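Local coordinates for esterase (Thermotoga maritima, PDB 3DOH), which probably hydrolyses carboxylic esters with an alpha/beta-hydrolase domain that follows an N-terminal immunoglobulin-like domain, at residues E32-K37 / F119-N124; T59-N64 / K79-E84. All coordinates share one frame; numbering follows the deposited sequence.

How the interactions relate
Both contacts belong to the immunoglobulin-like domain, and their centres lie about 12 Å apart. Along the chain, interaction 2 is nested in the long loop that interaction 1 closes. They meet through Ile33: its CD1 packs 3.8 Å from Val81 CG2, and its carbonyl O lies 3.8 Å from Ala63 CB, so strand 32-34 rests on the same side of the strand pair as Ala63 and Val81. Next to this, Glu32 CG comes within 3.7 Å of Lys79 N. Interaction 1 is the more remote, its centre about 37 Å from the chain's centre, against about 25 Å for that of interaction 2. Neither supplies a residue to the probable Ser-His-Asp triad of the hydrolase domain.

Interaction 1: E32-K37 / F119-N124; sequences EIDGQK and FDVDGN
Ile33 and Asp120 bring the two backbones closest, CA to CA 4.4 Å, where the short strand 32-34 passes the loop 119-124; the contact relies on packing, side chains against backbone as much as against each other. Val121 reaches across with one methyl: CG1 sits 3.6 Å from Glu32 CB and equally near Ile33 N, while CG2 flanks the same CB. Glu32 leaves this meeting with its chain extended beyond CG, and its carboxylate goes to a different partner, OE2 being hydrogen-bonded to Asn65 ND2. Its backbone O, meanwhile, faces Asp120 CB at 3.4 Å. Ile33 turns its CB away from the loop, leaving CG2 to brush Phe119 O at 3.6 Å; the residue is buried, its side chain also touching Leu38 and Ile118. Asp34 folds its carboxylate in over its own backbone (chi1 43°), which places OD1 3.2 Å from Phe119 O; both are acceptors, so nothing bonds them. Further along, the bent Lys37 chain slants past the Phe119 ring, CD 3.5 Å from CD2 and CE 3.8 Å from CE2, a greasy contact made by the methylenes. The arrangement packs the loop joining strands 110-114 and 129-139 against strand 32-34, a loop-to-strand contact at the far end of the immunoglobulin-like domain.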
ATOM      1  N   GLU A  32     -43.745  -0.630   2.993  1.00 57.03           N
ATOM      2  CA  GLU A  32     -42.783  -1.320   2.164  1.00 57.78           C
ATOM      3  C   GLU A  32     -41.759  -0.263   1.764  1.00 57.39           C
ATOM      4  O   GLU A  32     -41.946   0.912   2.053  1.00 57.58           O
ATOM      5  CB  GLU A  32     -43.452  -1.953   0.920  1.00 57.86           C
ATOM      6  CG  GLU A  32     -44.072  -3.360   1.094  1.00 58.19           C
ATOM      7  CD  GLU A  32     -44.154  -4.163  -0.244  1.00 58.94           C
ATOM      8  OE1 GLU A  32     -43.692  -3.669  -1.306  1.00 59.50           O
ATOM      9  OE2 GLU A  32     -44.671  -5.304  -0.239  1.00 59.12           O
ATOM     10  N   ILE A  33     -40.686  -0.700   1.109  1.00 57.27           N
ATOM     11  CA  ILE A  33     -39.584   0.142   0.673  1.00 56.67           C
ATOM     12  C   ILE A  33     -38.973  -0.538  -0.542  1.00 56.73           C
ATOM     13  O   ILE A  33     -38.955  -1.770  -0.613  1.00 56.23           O
ATOM     14  CB  ILE A  33     -38.520   0.239   1.777  1.00 56.35           C
ATOM     15  CG1 ILE A  33     -39.107   0.955   2.983  1.00 56.58           C
ATOM     16  CG2 ILE A  33     -37.252   0.941   1.280  1.00 55.98           C
ATOM     17  CD1 ILE A  33     -38.161   1.120   4.094  1.00 57.92           C
ATOM     18  N   ASP A  34     -38.482   0.266  -1.488  1.00 56.99           N
ATOM     19  CA  ASP A  34     -37.688  -0.216  -2.632  1.00 57.26           C
ATOM     20  C   ASP A  34     -36.203  -0.181  -2.296  1.00 56.65           C
ATOM     21  O   ASP A  34     -35.624   0.884  -2.045  1.00 56.10           O
ATOM     22  CB  ASP A  34     -37.931   0.653  -3.857  1.00 57.61           C
ATOM     23  CG  ASP A  34     -37.949   2.116  -3.502  1.00 60.14           C
ATOM     24  OD1 ASP A  34     -38.689   2.464  -2.540  1.00 62.70           O
ATOM     25  OD2 ASP A  34     -37.206   2.908  -4.142  1.00 63.58           O
ATOM     26  N   GLY A  35     -35.605  -1.365  -2.303  1.00 56.38           N
ATOM     27  CA  GLY A  35     -34.183  -1.533  -2.049  1.00 56.09           C
ATOM     28  C   GLY A  35     -33.323  -1.136  -3.228  1.00 55.69           C
ATOM     29  O   GLY A  35     -32.156  -0.846  -3.062  1.00 56.08           O
ATOM     30  N   GLN A  36     -33.898  -1.138  -4.424  1.00 55.32           N
ATOM     31  CA  GLN A  36     -33.200  -0.721  -5.619  1.00 55.03           C
ATOM     32  C   GLN A  36     -32.541   0.621  -5.320  1.00 54.05           C
ATOM     33  O   GLN A  36     -31.401   0.851  -5.697  1.00 53.74           O
ATOM     34  CB  GLN A  36     -34.215  -0.671  -6.774  1.00 55.16           C
ATOM     35  CG  GLN A  36     -33.915   0.249  -7.974  1.00 56.42           C
ATOM     36  CD  GLN A  36     -35.215   0.808  -8.602  1.00 57.24           C
ATOM     37  OE1 GLN A  36     -36.167   0.053  -8.891  1.00 60.16           O
ATOM     38  NE2 GLN A  36     -35.268   2.139  -8.787  1.00 57.91           N
ATOM     39  N   LYS A  37     -33.248   1.476  -4.578  1.00 53.58           N
ATOM     40  CA  LYS A  37     -32.758   2.830  -4.239  1.00 53.12           C
ATOM     41  C   LYS A  37     -31.946   2.985  -2.918  1.00 51.61           C
ATOM     42  O   LYS A  37     -31.459   4.077  -2.612  1.00 51.64           O
ATOM     43  CB  LYS A  37     -33.916   3.858  -4.317  1.00 53.30           C
ATOM     44  CG  LYS A  37     -33.916   4.722  -5.611  1.00 53.80           C
ATOM     45  CD  LYS A  37     -34.680   6.053  -5.439  1.00 54.86           C
ATOM     46  CE  LYS A  37     -34.027   7.256  -6.192  1.00 59.60           C
ATOM     47  NZ  LYS A  37     -34.596   7.577  -7.560  1.00 61.95           N
ATOM     48  N   PHE A 119     -36.600   6.594   0.321  1.00 54.82           N
ATOM     49  CA  PHE A 119     -37.784   6.562  -0.514  1.00 58.22           C
ATOM     50  C   PHE A 119     -38.623   5.337  -0.146  1.00 59.71           C
ATOM     51  O   PHE A 119     -38.067   4.254   0.052  1.00 60.52           O
ATOM     52  CB  PHE A 119     -37.398   6.590  -2.010  1.00 58.33           C
ATOM     53  CG  PHE A 119     -36.935   7.960  -2.499  1.00 60.02           C
ATOM     54  CD1 PHE A 119     -37.856   9.019  -2.655  1.00 61.01           C
ATOM     55  CD2 PHE A 119     -35.577   8.202  -2.796  1.00 61.00           C
ATOM     56  CE1 PHE A 119     -37.438  10.290  -3.102  1.00 60.68           C
ATOM     57  CE2 PHE A 119     -35.134   9.470  -3.246  1.00 60.03           C
ATOM     58  CZ  PHE A 119     -36.068  10.513  -3.404  1.00 60.92           C
ATOM     59  N   ASP A 120     -39.938   5.506  -0.001  1.00 61.22           N
ATOM     60  CA  ASP A 120     -40.830   4.331   0.096  1.00 62.50           C
ATOM     61  C   ASP A 120     -41.753   4.132  -1.139  1.00 63.24           C
ATOM     62  O   ASP A 120     -41.809   4.986  -2.051  1.00 63.07           O
ATOM     63  CB  ASP A 120     -41.588   4.284   1.438  1.00 62.15           C
ATOM     64  CG  ASP A 120     -42.991   4.836   1.345  1.00 62.58           C
ATOM     65  OD1 ASP A 120     -43.299   5.476   0.322  1.00 62.15           O
ATOM     66  OD2 ASP A 120     -43.786   4.626   2.293  1.00 62.20           O
ATOM     67  N   VAL A 121     -42.477   3.012  -1.142  1.00 64.12           N
ATOM     68  CA  VAL A 121     -43.282   2.598  -2.300  1.00 65.27           C
ATOM     69  C   VAL A 121     -44.512   3.477  -2.541  1.00 66.03           C
ATOM     70  O   VAL A 121     -45.052   3.504  -3.656  1.00 66.24           O
ATOM     71  CB  VAL A 121     -43.709   1.092  -2.226  1.00 65.17           C
ATOM     72  CG1 VAL A 121     -42.513   0.218  -1.821  1.00 65.60           C
ATOM     73  CG2 VAL A 121     -44.900   0.874  -1.270  1.00 64.94           C
ATOM     74  N   ASP A 122     -44.820   4.335  -1.566  1.00 66.49           N
ATOM     75  CA  ASP A 122     -46.153   4.923  -1.406  1.00 66.74           C
ATOM     76  C   ASP A 122     -46.400   6.376  -1.873  1.00 66.63           C
ATOM     77  O   ASP A 122     -47.546   6.734  -2.146  1.00 67.40           O
ATOM     78  CB  ASP A 122     -46.651   4.739   0.029  1.00 67.19           C
ATOM     79  CG  ASP A 122     -46.626   6.030   0.825  1.00 68.90           C
ATOM     80  OD1 ASP A 122     -47.539   6.240   1.649  1.00 70.86           O
ATOM     81  OD2 ASP A 122     -45.691   6.834   0.625  1.00 69.68           O
ATOM     82  N   GLY A 123     -45.363   7.213  -1.970  1.00 66.07           N
ATOM     83  CA  GLY A 123     -44.301   7.305  -0.956  1.00 65.65           C
ATOM     84  C   GLY A 123     -44.392   8.631  -0.165  1.00 64.91           C
ATOM     85  O   GLY A 123     -45.272   8.805   0.672  1.00 65.10           O
ATOM     86  N   ASN A 124     -43.439   9.539  -0.334  1.00 64.46           N
ATOM     87  CA  ASN A 124     -42.101   9.197  -0.824  1.00 63.82           C
ATOM     88  C   ASN A 124     -40.929   9.358   0.183  1.00 63.57           C
ATOM     89  O   ASN A 124     -39.766   9.380  -0.260  1.00 64.00           O
ATOM     90  CB  ASN A 124     -41.779   9.896  -2.163  1.00 63.91           C
ATOM     91  CG  ASN A 124     -41.592   8.892  -3.315  1.00 64.15           C
ATOM     92  OD1 ASN A 124     -42.146   7.780  -3.299  1.00 63.58           O
ATOM     93  ND2 ASN A 124     -40.800   9.281  -4.309  1.00 64.03           N
TER

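Interaction 2: T59-N64 / K79-E84; sequences TKVYAN and KYVVLE
Tyr62 and Val82 form the central hydrogen-bonded pair of an antiparallel strand pairing in the immunoglobulin-like domain, consecutive strands joined as a hairpin with a long connection; the segment axes run at 157°. Tyr62 N gives to Val82 O at 3.1 Å, and Val82 N returns a bond to Tyr62 O at 2.8 Å, nearly straight (165°). Asn64 and Tyr80 exchange a similar pair, more bent. Toward the other end Glu84 N donates to Lys60 O at 3.0 Å, and Thr59 N to Glu84 O at 2.8 Å. At the alternate positions Val81 and Leu83 bond through their backbones to Ile27 and Val25 of strand 19-29, and Ala63 N finds Asn76 OD1. Thus strand 80-85 is bonded along both edges. Val61, Ala63, Val81 and Leu83 share one face: Val61 CG2 lies beside Leu83 CD2 at 3.7 Å, and Phe43 packs against Val61, Val81 and Leu83. On the reverse, Tyr62 CG sits between its backbone N and carbonyl carbon (chi1 60°), which swings the ring alongside Val82, while its OH is hydrogen-bonded to Leu69 O. With an alanine here, Leu69 O would probably lose that donor and the flank of Val82 its aromatic cover. The meeting of ring and valine is a CH-pi contact, Val82 CB standing over one face, 3.8 Å from the ring centroid, with CG1 reaching to 3.4 Å from Tyr62 CZ.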
ATOM      1  N   THR A  59     -22.016  -4.135   4.344  1.00 34.14           N
ATOM      2  CA  THR A  59     -21.459  -4.452   3.026  1.00 36.54           C
ATOM      3  C   THR A  59     -22.462  -4.402   1.840  1.00 37.90           C
ATOM      4  O   THR A  59     -22.060  -4.102   0.712  1.00 37.94           O
ATOM      5  CB  THR A  59     -20.734  -5.810   3.031  1.00 36.49           C
ATOM      6  OG1 THR A  59     -21.591  -6.795   3.614  1.00 38.52           O
ATOM      7  CG2 THR A  59     -19.491  -5.736   3.859  1.00 36.68           C
ATOM      8  N   LYS A  60     -23.736  -4.732   2.085  1.00 39.11           N
ATOM      9  CA  LYS A  60     -24.806  -4.532   1.085  1.00 40.79           C
ATOM     10  C   LYS A  60     -26.103  -4.147   1.810  1.00 40.86           C
ATOM     11  O   LYS A  60     -26.312  -4.595   2.930  1.00 41.37           O
ATOM     12  CB  LYS A  60     -25.070  -5.793   0.222  1.00 41.64           C
ATOM     13  CG  LYS A  60     -23.901  -6.810  -0.006  1.00 43.89           C
ATOM     14  CD  LYS A  60     -22.861  -6.410  -1.102  1.00 46.25           C
ATOM     15  CE  LYS A  60     -22.358  -7.636  -1.910  1.00 47.53           C
ATOM     16  NZ  LYS A  60     -22.336  -8.966  -1.138  1.00 52.04           N
ATOM     17  N   VAL A  61     -26.954  -3.316   1.198  1.00 41.07           N
ATOM     18  CA  VAL A  61     -28.361  -3.125   1.652  1.00 40.88           C
ATOM     19  C   VAL A  61     -29.369  -3.662   0.632  1.00 40.31           C
ATOM     20  O   VAL A  61     -29.172  -3.495  -0.568  1.00 40.39           O
ATOM     21  CB  VAL A  61     -28.739  -1.640   1.913  1.00 40.84           C
ATOM     22  CG1 VAL A  61     -30.128  -1.561   2.543  1.00 42.28           C
ATOM     23  CG2 VAL A  61     -27.766  -0.979   2.820  1.00 40.85           C
ATOM     24  N   TYR A  62     -30.449  -4.282   1.110  1.00 39.96           N
ATOM     25  CA  TYR A  62     -31.564  -4.719   0.236  1.00 40.10           C
ATOM     26  C   TYR A  62     -32.923  -4.884   0.967  1.00 40.92           C
ATOM     27  O   TYR A  62     -33.009  -4.801   2.195  1.00 40.92           O
ATOM     28  CB  TYR A  62     -31.193  -5.986  -0.576  1.00 39.02           C
ATOM     29  CG  TYR A  62     -30.828  -7.205   0.270  1.00 37.26           C
ATOM     30  CD1 TYR A  62     -29.496  -7.457   0.639  1.00 35.61           C
ATOM     31  CD2 TYR A  62     -31.807  -8.081   0.709  1.00 34.36           C
ATOM     32  CE1 TYR A  62     -29.153  -8.551   1.424  1.00 34.97           C
ATOM     33  CE2 TYR A  62     -31.481  -9.178   1.496  1.00 35.83           C
ATOM     34  CZ  TYR A  62     -30.154  -9.414   1.848  1.00 36.26           C
ATOM     35  OH  TYR A  62     -29.857 -10.490   2.645  1.00 34.42           O
ATOM     36  N   ALA A  63     -33.987  -5.115   0.210  1.00 42.52           N
ATOM     37  CA  ALA A  63     -35.280  -5.305   0.840  1.00 44.06           C
ATOM     38  C   ALA A  63     -35.936  -6.601   0.435  1.00 45.11           C
ATOM     39  O   ALA A  63     -35.748  -7.058  -0.680  1.00 46.64           O
ATOM     40  CB  ALA A  63     -36.174  -4.153   0.522  1.00 44.18           C
ATOM     41  N   ASN A  64     -36.691  -7.198   1.352  1.00 46.38           N
ATOM     42  CA  ASN A  64     -37.576  -8.330   1.055  1.00 46.73           C
ATOM     43  C   ASN A  64     -38.869  -8.203   1.882  1.00 47.29           C
ATOM     44  O   ASN A  64     -39.058  -7.205   2.611  1.00 46.89           O
ATOM     45  CB  ASN A  64     -36.870  -9.666   1.314  1.00 46.70           C
ATOM     46  CG  ASN A  64     -36.503  -9.880   2.791  1.00 48.19           C
ATOM     47  OD1 ASN A  64     -35.414 -10.370   3.113  1.00 49.99           O
ATOM     48  ND2 ASN A  64     -37.416  -9.539   3.687  1.00 48.37           N
ATOM     49  N   LYS A  79     -41.378  -4.420   3.437  1.00 47.80           N
ATOM     50  CA  LYS A  79     -41.272  -3.756   4.728  1.00 47.12           C
ATOM     51  C   LYS A  79     -39.960  -4.093   5.445  1.00 45.98           C
ATOM     52  O   LYS A  79     -39.573  -3.416   6.408  1.00 46.73           O
ATOM     53  CB  LYS A  79     -42.510  -4.032   5.606  1.00 47.36           C
ATOM     54  CG  LYS A  79     -42.750  -5.496   5.943  1.00 49.37           C
ATOM     55  CD  LYS A  79     -44.210  -5.896   5.720  1.00 51.34           C
ATOM     56  CE  LYS A  79     -45.054  -5.666   6.971  1.00 53.60           C
ATOM     57  NZ  LYS A  79     -45.964  -6.847   7.264  1.00 55.00           N
ATOM     58  N   TYR A  80     -39.254  -5.115   4.990  1.00 43.81           N
ATOM     59  CA  TYR A  80     -38.005  -5.445   5.661  1.00 41.82           C
ATOM     60  C   TYR A  80     -36.799  -4.899   4.919  1.00 41.08           C
ATOM     61  O   TYR A  80     -36.644  -5.111   3.704  1.00 42.00           O
ATOM     62  CB  TYR A  80     -37.865  -6.947   5.842  1.00 41.54           C
ATOM     63  CG  TYR A  80     -38.923  -7.551   6.699  1.00 40.50           C
ATOM     64  CD1 TYR A  80     -38.826  -7.484   8.077  1.00 39.34           C
ATOM     65  CD2 TYR A  80     -40.031  -8.189   6.136  1.00 41.31           C
ATOM     66  CE1 TYR A  80     -39.789  -8.042   8.896  1.00 41.20           C
ATOM     67  CE2 TYR A  80     -41.027  -8.750   6.957  1.00 41.78           C
ATOM     68  CZ  TYR A  80     -40.881  -8.671   8.344  1.00 41.22           C
ATOM     69  OH  TYR A  80     -41.813  -9.189   9.197  1.00 40.92           O
ATOM     70  N   VAL A  81     -35.946  -4.194   5.646  1.00 39.01           N
ATOM     71  CA  VAL A  81     -34.683  -3.756   5.099  1.00 36.57           C
ATOM     72  C   VAL A  81     -33.547  -4.505   5.809  1.00 35.62           C
ATOM     73  O   VAL A  81     -33.419  -4.489   7.051  1.00 34.61           O
ATOM     74  CB  VAL A  81     -34.538  -2.212   5.159  1.00 36.93           C
ATOM     75  CG1 VAL A  81     -33.078  -1.766   4.969  1.00 35.51           C
ATOM     76  CG2 VAL A  81     -35.457  -1.569   4.125  1.00 34.64           C
ATOM     77  N   VAL A  82     -32.757  -5.181   4.977  1.00 33.92           N
ATOM     78  CA  VAL A  82     -31.621  -5.945   5.395  1.00 32.44           C
ATOM     79  C   VAL A  82     -30.344  -5.161   5.203  1.00 32.02           C
ATOM     80  O   VAL A  82     -30.057  -4.659   4.119  1.00 31.25           O
ATOM     81  CB  VAL A  82     -31.498  -7.255   4.595  1.00 32.56           C
ATOM     82  CG1 VAL A  82     -30.132  -7.983   4.903  1.00 31.76           C
ATOM     83  CG2 VAL A  82     -32.653  -8.171   4.917  1.00 32.45           C
ATOM     84  N   LEU A  83     -29.574  -5.095   6.274  1.00 31.83           N
ATOM     85  CA  LEU A  83     -28.260  -4.504   6.252  1.00 31.77           C
ATOM     86  C   LEU A  83     -27.320  -5.644   6.532  1.00 31.90           C
ATOM     87  O   LEU A  83     -27.304  -6.162   7.642  1.00 33.01           O
ATOM     88  CB  LEU A  83     -28.131  -3.503   7.404  1.00 31.75           C
ATOM     89  CG  LEU A  83     -29.112  -2.334   7.494  1.00 31.03           C
ATOM     90  CD1 LEU A  83     -28.758  -1.532   8.696  1.00 28.70           C
ATOM     91  CD2 LEU A  83     -29.069  -1.483   6.230  1.00 27.73           C
ATOM     92  N   GLU A  84     -26.544  -6.063   5.549  1.00 31.34           N
ATOM     93  CA  GLU A  84     -25.609  -7.138   5.780  1.00 30.75           C
ATOM     94  C   GLU A  84     -24.304  -6.582   6.357  1.00 29.52           C
ATOM     95  O   GLU A  84     -23.880  -5.485   6.023  1.00 29.81           O
ATOM     96  CB  GLU A  84     -25.455  -7.939   4.486  1.00 31.50           C
ATOM     97  CG  GLU A  84     -24.032  -8.190   4.037  1.00 36.46           C
ATOM     98  CD  GLU A  84     -23.840  -9.571   3.439  1.00 44.10           C
ATOM     99  OE1 GLU A  84     -24.809 -10.122   2.845  1.00 44.61           O
ATOM    100  OE2 GLU A  84     -22.713 -10.109   3.600  1.00 47.64           O
TER